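Local coordinates for methane monooxygenase regulatory protein B (PDB 4GAM) that probably regulates methane oxidation as a cofactor-free effector protein that docks on the hydroxylase component of soluble methane monooxygenase, at residues 47-60 with 84-98. Residues are numbered along the deposited sequence; the frame is centred on the assembly and turned at random.
Sequences EINTFIEEILLTDY and KIEVDCDEISELLGR
Tyr60 reaches from helix 46-63 down to Glu86 on strand 84-88, at one end of a contact in the alpha+beta fold of the MmoB/DmpM family; the other end of the helix packs against helix 89-96. Outward along the tyrosine, CG lies anti to the backbone N (chi1 -161°), which brings the ring alongside strand 84-88. Along one side CD1 and then CE1 approach Glu86 O, CE1 to 3.6 Å; on the other, CE2 packs against Ile85 CG2 at 4.2 Å. At the tip OH accepts a hydrogen bond from Glu86 N (3.0 Å, 152° at the hydrogen). A phenylalanine here would probably leave that backbone N-H without its acceptor. Further up the helix Phe51 puts CZ 3.7 Å from Val87 CG2 and CD1 near Ile92 CD1, bridging strand and second helix; Leu42 of strand 37-43 also touches the Phe51 side chain. Ile55 and Leu95 meet tip to tip, CD1 to CD2 at 3.8 Å. At the far end Glu47 OE1 pairs with a basic side chain of another protein's chain, while OE2 forms a salt bridge to Arg98 NH2 at the guanidinium edge, the carboxylate and guanidinium planes turned 71° apart.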
loop_
_atom_site.group_PDB
_atom_site.type_symbol
_atom_site.label_atom_id
_atom_site.label_comp_id
_atom_site.label_asym_id
_atom_site.label_seq_id
_atom_site.Cartn_x
_atom_site.Cartn_y
_atom_site.Cartn_z
ATOM N N GLU D 47 11.119 -9.422 -4.162
ATOM C CA GLU D 47 10.660 -10.560 -4.958
ATOM C C GLU D 47 11.554 -10.833 -6.165
ATOM O O GLU D 47 11.898 -11.982 -6.445
ATOM C CB GLU D 47 9.216 -10.351 -5.424
ATOM C CG GLU D 47 8.195 -10.231 -4.301
ATOM C CD GLU D 47 8.128 -8.835 -3.711
ATOM O OE1 GLU D 47 9.004 -8.004 -4.032
ATOM O OE2 GLU D 47 7.191 -8.564 -2.930
ATOM N N ILE D 48 11.921 -9.774 -6.880
ATOM C CA ILE D 48 12.765 -9.898 -8.066
ATOM C C ILE D 48 14.151 -10.451 -7.733
ATOM O O ILE D 48 14.632 -11.370 -8.396
ATOM C CB ILE D 48 12.892 -8.558 -8.815
ATOM C CG1 ILE D 48 11.573 -8.225 -9.508
ATOM C CG2 ILE D 48 14.022 -8.604 -9.830
ATOM C CD1 ILE D 48 11.081 -9.306 -10.453
ATOM N N ASN D 49 14.783 -9.894 -6.704
ATOM C CA ASN D 49 16.080 -10.383 -6.249
ATOM C C ASN D 49 16.007 -11.856 -5.877
ATOM O O ASN D 49 16.892 -12.638 -6.222
ATOM C CB ASN D 49 16.577 -9.572 -5.051
ATOM C CG ASN D 49 16.980 -8.161 -5.424
ATOM O OD1 ASN D 49 16.543 -7.625 -6.442
ATOM N ND2 ASN D 49 17.821 -7.550 -4.598
ATOM N N THR D 50 14.934 -12.222 -5.183
ATOM C CA THR D 50 14.718 -13.589 -4.728
ATOM C C THR D 50 14.534 -14.550 -5.898
ATOM O O THR D 50 15.081 -15.652 -5.898
ATOM C CB THR D 50 13.483 -13.680 -3.819
ATOM O OG1 THR D 50 13.498 -12.596 -2.883
ATOM C CG2 THR D 50 13.470 -14.995 -3.064
ATOM N N PHE D 51 13.758 -14.127 -6.891
ATOM C CA PHE D 51 13.529 -14.937 -8.083
ATOM C C PHE D 51 14.797 -15.027 -8.931
ATOM O O PHE D 51 15.081 -16.062 -9.533
ATOM C CB PHE D 51 12.346 -14.380 -8.889
ATOM C CG PHE D 51 12.537 -14.430 -10.384
ATOM C CD1 PHE D 51 12.347 -15.614 -11.088
ATOM C CD2 PHE D 51 12.886 -13.286 -11.087
ATOM C CE1 PHE D 51 12.521 -15.657 -12.463
ATOM C CE2 PHE D 51 13.060 -13.321 -12.461
ATOM C CZ PHE D 51 12.877 -14.508 -13.151
ATOM N N ILE D 52 15.564 -13.941 -8.963
ATOM C CA ILE D 52 16.818 -13.906 -9.706
ATOM C C ILE D 52 17.883 -14.774 -9.036
ATOM O O ILE D 52 18.566 -15.561 -9.693
ATOM C CB ILE D 52 17.333 -12.456 -9.863
ATOM C CG1 ILE D 52 16.492 -11.702 -10.892
ATOM C CG2 ILE D 52 18.789 -12.427 -10.291
ATOM C CD1 ILE D 52 16.989 -10.312 -11.164
ATOM N N GLU D 53 18.004 -14.634 -7.723
ATOM C CA GLU D 53 19.024 -15.343 -6.957
ATOM C C GLU D 53 18.754 -16.845 -6.838
ATOM O O GLU D 53 19.684 -17.651 -6.844
ATOM C CB GLU D 53 19.140 -14.720 -5.561
ATOM C CG GLU D 53 20.149 -15.379 -4.636
ATOM C CD GLU D 53 20.226 -14.694 -3.282
ATOM O OE1 GLU D 53 19.168 -14.519 -2.639
ATOM O OE2 GLU D 53 21.343 -14.323 -2.865
ATOM N N GLU D 54 17.479 -17.216 -6.740
ATOM C CA GLU D 54 17.115 -18.579 -6.359
ATOM C C GLU D 54 16.322 -19.360 -7.415
ATOM O O GLU D 54 16.010 -20.534 -7.215
ATOM C CB GLU D 54 16.348 -18.556 -5.031
ATOM C CG GLU D 54 17.057 -17.774 -3.929
ATOM C CD GLU D 54 16.167 -17.496 -2.729
ATOM O OE1 GLU D 54 16.347 -16.436 -2.089
ATOM O OE2 GLU D 54 15.295 -18.336 -2.424
ATOM N N ILE D 55 15.989 -18.716 -8.529
ATOM C CA ILE D 55 15.283 -19.401 -9.609
ATOM C C ILE D 55 15.945 -19.141 -10.960
ATOM O O ILE D 55 16.279 -20.076 -11.688
ATOM C CB ILE D 55 13.783 -19.006 -9.678
ATOM C CG1 ILE D 55 13.074 -19.331 -8.360
ATOM C CG2 ILE D 55 13.096 -19.715 -10.840
ATOM C CD1 ILE D 55 11.580 -19.088 -8.390
ATOM N N LEU D 56 16.138 -17.864 -11.280
ATOM C CA LEU D 56 16.708 -17.455 -12.562
ATOM C C LEU D 56 18.149 -17.935 -12.748
ATOM O O LEU D 56 18.479 -18.574 -13.747
ATOM C CB LEU D 56 16.643 -15.932 -12.706
ATOM C CG LEU D 56 17.163 -15.354 -14.024
ATOM C CD1 LEU D 56 16.304 -15.821 -15.194
ATOM C CD2 LEU D 56 17.227 -13.835 -13.968
ATOM N N LEU D 57 19.004 -17.627 -11.780
ATOM C CA LEU D 57 20.413 -17.991 -11.871
ATOM C C LEU D 57 20.676 -19.459 -11.554
ATOM O O LEU D 57 21.664 -20.036 -12.013
ATOM C CB LEU D 57 21.254 -17.111 -10.946
ATOM C CG LEU D 57 21.988 -15.922 -11.579
ATOM C CD1 LEU D 57 21.946 -15.994 -13.095
ATOM C CD2 LEU D 57 21.431 -14.600 -11.100
ATOM N N THR D 58 19.802 -20.064 -10.761
ATOM C CA THR D 58 20.003 -21.447 -10.349
ATOM C C THR D 58 19.497 -22.432 -11.405
ATOM O O THR D 58 20.209 -22.751 -12.359
ATOM C CB THR D 58 19.334 -21.740 -8.990
ATOM O OG1 THR D 58 19.570 -20.647 -8.093
ATOM C CG2 THR D 58 19.892 -23.021 -8.377
ATOM N N ASP D 59 18.266 -22.901 -11.236
ATOM C CA ASP D 59 17.740 -23.965 -12.087
ATOM C C ASP D 59 17.508 -23.564 -13.545
ATOM O O ASP D 59 17.679 -24.381 -14.447
ATOM C CB ASP D 59 16.473 -24.583 -11.484
ATOM C CG ASP D 59 16.777 -25.535 -10.340
ATOM O OD1 ASP D 59 17.588 -25.172 -9.463
ATOM O OD2 ASP D 59 16.213 -26.650 -10.323
ATOM N N TYR D 60 17.124 -22.315 -13.780
ATOM C CA TYR D 60 16.864 -21.876 -15.147
ATOM C C TYR D 60 18.157 -21.738 -15.951
ATOM O O TYR D 60 18.269 -22.276 -17.052
ATOM C CB TYR D 60 16.072 -20.564 -15.173
ATOM C CG TYR D 60 15.398 -20.314 -16.503
ATOM C CD1 TYR D 60 14.178 -20.906 -16.802
ATOM C CD2 TYR D 60 15.989 -19.507 -17.466
ATOM C CE1 TYR D 60 13.557 -20.694 -18.020
ATOM C CE2 TYR D 60 15.375 -19.288 -18.690
ATOM C CZ TYR D 60 14.159 -19.885 -18.962
ATOM O OH TYR D 60 13.540 -19.675 -20.175
ATOM N N LYS D 84 14.909 -16.703 -25.653
ATOM C CA LYS D 84 13.741 -16.458 -24.813
ATOM C C LYS D 84 14.008 -16.629 -23.320
ATOM O O LYS D 84 14.997 -17.243 -22.916
ATOM C CB LYS D 84 12.611 -17.407 -25.213
ATOM C CG LYS D 84 12.905 -18.861 -24.886
ATOM C CD LYS D 84 11.741 -19.751 -25.261
ATOM C CE LYS D 84 11.603 -20.912 -24.295
ATOM N NZ LYS D 84 10.365 -21.689 -24.570
ATOM N N ILE D 85 13.104 -16.078 -22.510
ATOM C CA ILE D 85 13.093 -16.294 -21.064
ATOM C C ILE D 85 11.659 -16.538 -20.598
ATOM O O ILE D 85 10.754 -15.773 -20.928
ATOM C CB ILE D 85 13.651 -15.082 -20.280
ATOM C CG1 ILE D 85 15.028 -14.674 -20.803
ATOM C CG2 ILE D 85 13.717 -15.392 -18.783
ATOM C CD1 ILE D 85 15.569 -13.420 -20.162
ATOM N N GLU D 86 11.453 -17.606 -19.834
ATOM C CA GLU D 86 10.138 -17.899 -19.275
ATOM C C GLU D 86 10.157 -17.808 -17.753
ATOM O O GLU D 86 11.110 -18.241 -17.102
ATOM C CB GLU D 86 9.657 -19.285 -19.709
ATOM C CG GLU D 86 9.464 -19.443 -21.208
ATOM C CD GLU D 86 8.831 -20.774 -21.570
ATOM O OE1 GLU D 86 9.576 -21.711 -21.925
ATOM O OE2 GLU D 86 7.587 -20.883 -21.494
ATOM N N VAL D 87 9.098 -17.237 -17.190
ATOM C CA VAL D 87 8.967 -17.125 -15.745
ATOM C C VAL D 87 7.672 -17.781 -15.268
ATOM O O VAL D 87 6.584 -17.244 -15.477
ATOM C CB VAL D 87 8.987 -15.649 -15.289
ATOM C CG1 VAL D 87 8.828 -15.550 -13.779
ATOM C CG2 VAL D 87 10.273 -14.976 -15.734
ATOM N N ASP D 88 7.790 -18.949 -14.643
ATOM C CA ASP D 88 6.636 -19.578 -14.015
ATOM C C ASP D 88 6.384 -18.899 -12.676
ATOM O O ASP D 88 7.237 -18.918 -11.788
ATOM C CB ASP D 88 6.849 -21.079 -13.821
ATOM C CG ASP D 88 5.600 -21.781 -13.318
ATOM O OD1 ASP D 88 4.487 -21.292 -13.606
ATOM O OD2 ASP D 88 5.727 -22.819 -12.634
ATOM N N CYS D 89 5.210 -18.295 -12.538
ATOM C CA CYS D 89 4.922 -17.447 -11.390
ATOM C C CYS D 89 4.250 -18.199 -10.249
ATOM O O CYS D 89 4.139 -17.682 -9.139
ATOM C CB CYS D 89 4.084 -16.244 -11.821
ATOM S SG CYS D 89 4.904 -15.196 -13.051
ATOM N N ASP D 90 3.798 -19.417 -10.527
ATOM C CA ASP D 90 3.292 -20.292 -9.478
ATOM C C ASP D 90 4.495 -20.887 -8.759
ATOM O O ASP D 90 4.418 -21.270 -7.591
ATOM C CB ASP D 90 2.415 -21.399 -10.067
ATOM C CG ASP D 90 1.225 -20.854 -10.846
ATOM O OD1 ASP D 90 0.777 -19.723 -10.556
ATOM O OD2 ASP D 90 0.733 -21.562 -11.749
ATOM N N GLU D 91 5.608 -20.951 -9.483
ATOM C CA GLU D 91 6.894 -21.363 -8.935
ATOM C C GLU D 91 7.380 -20.298 -7.953
ATOM O O GLU D 91 7.857 -20.614 -6.862
ATOM C CB GLU D 91 7.897 -21.527 -10.077
ATOM C CG GLU D 91 9.096 -22.407 -9.777
ATOM C CD GLU D 91 10.015 -22.551 -10.981
ATOM O OE1 GLU D 91 10.541 -23.661 -11.204
ATOM O OE2 GLU D 91 10.212 -21.551 -11.706
ATOM N N ILE D 92 7.250 -19.035 -8.353
ATOM C CA ILE D 92 7.575 -17.902 -7.492
ATOM C C ILE D 92 6.666 -17.875 -6.272
ATOM O O ILE D 92 7.128 -17.686 -5.146
ATOM C CB ILE D 92 7.410 -16.561 -8.239
ATOM C CG1 ILE D 92 8.450 -16.429 -9.355
ATOM C CG2 ILE D 92 7.529 -15.391 -7.273
ATOM C CD1 ILE D 92 8.335 -15.143 -10.142
ATOM N N SER D 93 5.371 -18.060 -6.511
ATOM C CA SER D 93 4.366 -18.048 -5.454
ATOM C C SER D 93 4.715 -19.038 -4.351
ATOM O O SER D 93 4.578 -18.737 -3.168
ATOM C CB SER D 93 2.984 -18.371 -6.032
ATOM O OG SER D 93 1.990 -18.338 -5.024
ATOM N N GLU D 94 5.176 -20.216 -4.758
ATOM C CA GLU D 94 5.591 -21.260 -3.829
ATOM C C GLU D 94 6.824 -20.814 -3.038
ATOM O O GLU D 94 6.918 -21.024 -1.827
ATOM C CB GLU D 94 5.912 -22.536 -4.610
ATOM C CG GLU D 94 6.061 -23.780 -3.758
ATOM C CD GLU D 94 4.741 -24.487 -3.522
ATOM O OE1 GLU D 94 3.926 -23.984 -2.721
ATOM O OE2 GLU D 94 4.519 -25.546 -4.144
ATOM N N LEU D 95 7.764 -20.189 -3.741
ATOM C CA LEU D 95 9.027 -19.757 -3.150
ATOM C C LEU D 95 8.840 -18.626 -2.139
ATOM O O LEU D 95 9.572 -18.543 -1.152
ATOM C CB LEU D 95 9.991 -19.303 -4.250
ATOM C CG LEU D 95 11.418 -18.909 -3.853
ATOM C CD1 LEU D 95 12.338 -20.123 -3.834
ATOM C CD2 LEU D 95 11.964 -17.835 -4.782
ATOM N N LEU D 96 7.871 -17.751 -2.398
ATOM C CA LEU D 96 7.598 -16.618 -1.511
ATOM C C LEU D 96 6.724 -17.018 -0.322
ATOM O O LEU D 96 6.760 -16.386 0.735
ATOM C CB LEU D 96 6.925 -15.475 -2.278
ATOM C CG LEU D 96 7.655 -14.815 -3.451
ATOM C CD1 LEU D 96 6.815 -13.680 -4.031
ATOM C CD2 LEU D 96 9.024 -14.309 -3.029
ATOM N N GLY D 97 5.930 -18.067 -0.506
ATOM C CA GLY D 97 5.009 -18.506 0.524
ATOM C C GLY D 97 3.737 -17.681 0.540
ATOM O O GLY D 97 3.025 -17.640 1.543
ATOM N N ARG D 98 3.452 -17.011 -0.573
ATOM C CA ARG D 98 2.223 -16.235 -0.698
ATOM C C ARG D 98 1.683 -16.248 -2.125
ATOM O O ARG D 98 2.371 -16.660 -3.061
ATOM C CB ARG D 98 2.417 -14.793 -0.211
ATOM C CG ARG D 98 3.354 -13.942 -1.057
ATOM C CD ARG D 98 3.343 -12.497 -0.569
ATOM N NE ARG D 98 4.385 -11.682 -1.190
ATOM C CZ ARG D 98 4.156 -10.728 -2.088
ATOM N NH1 ARG D 98 2.915 -10.458 -2.476
ATOM N NH2 ARG D 98 5.169 -10.039 -2.594
#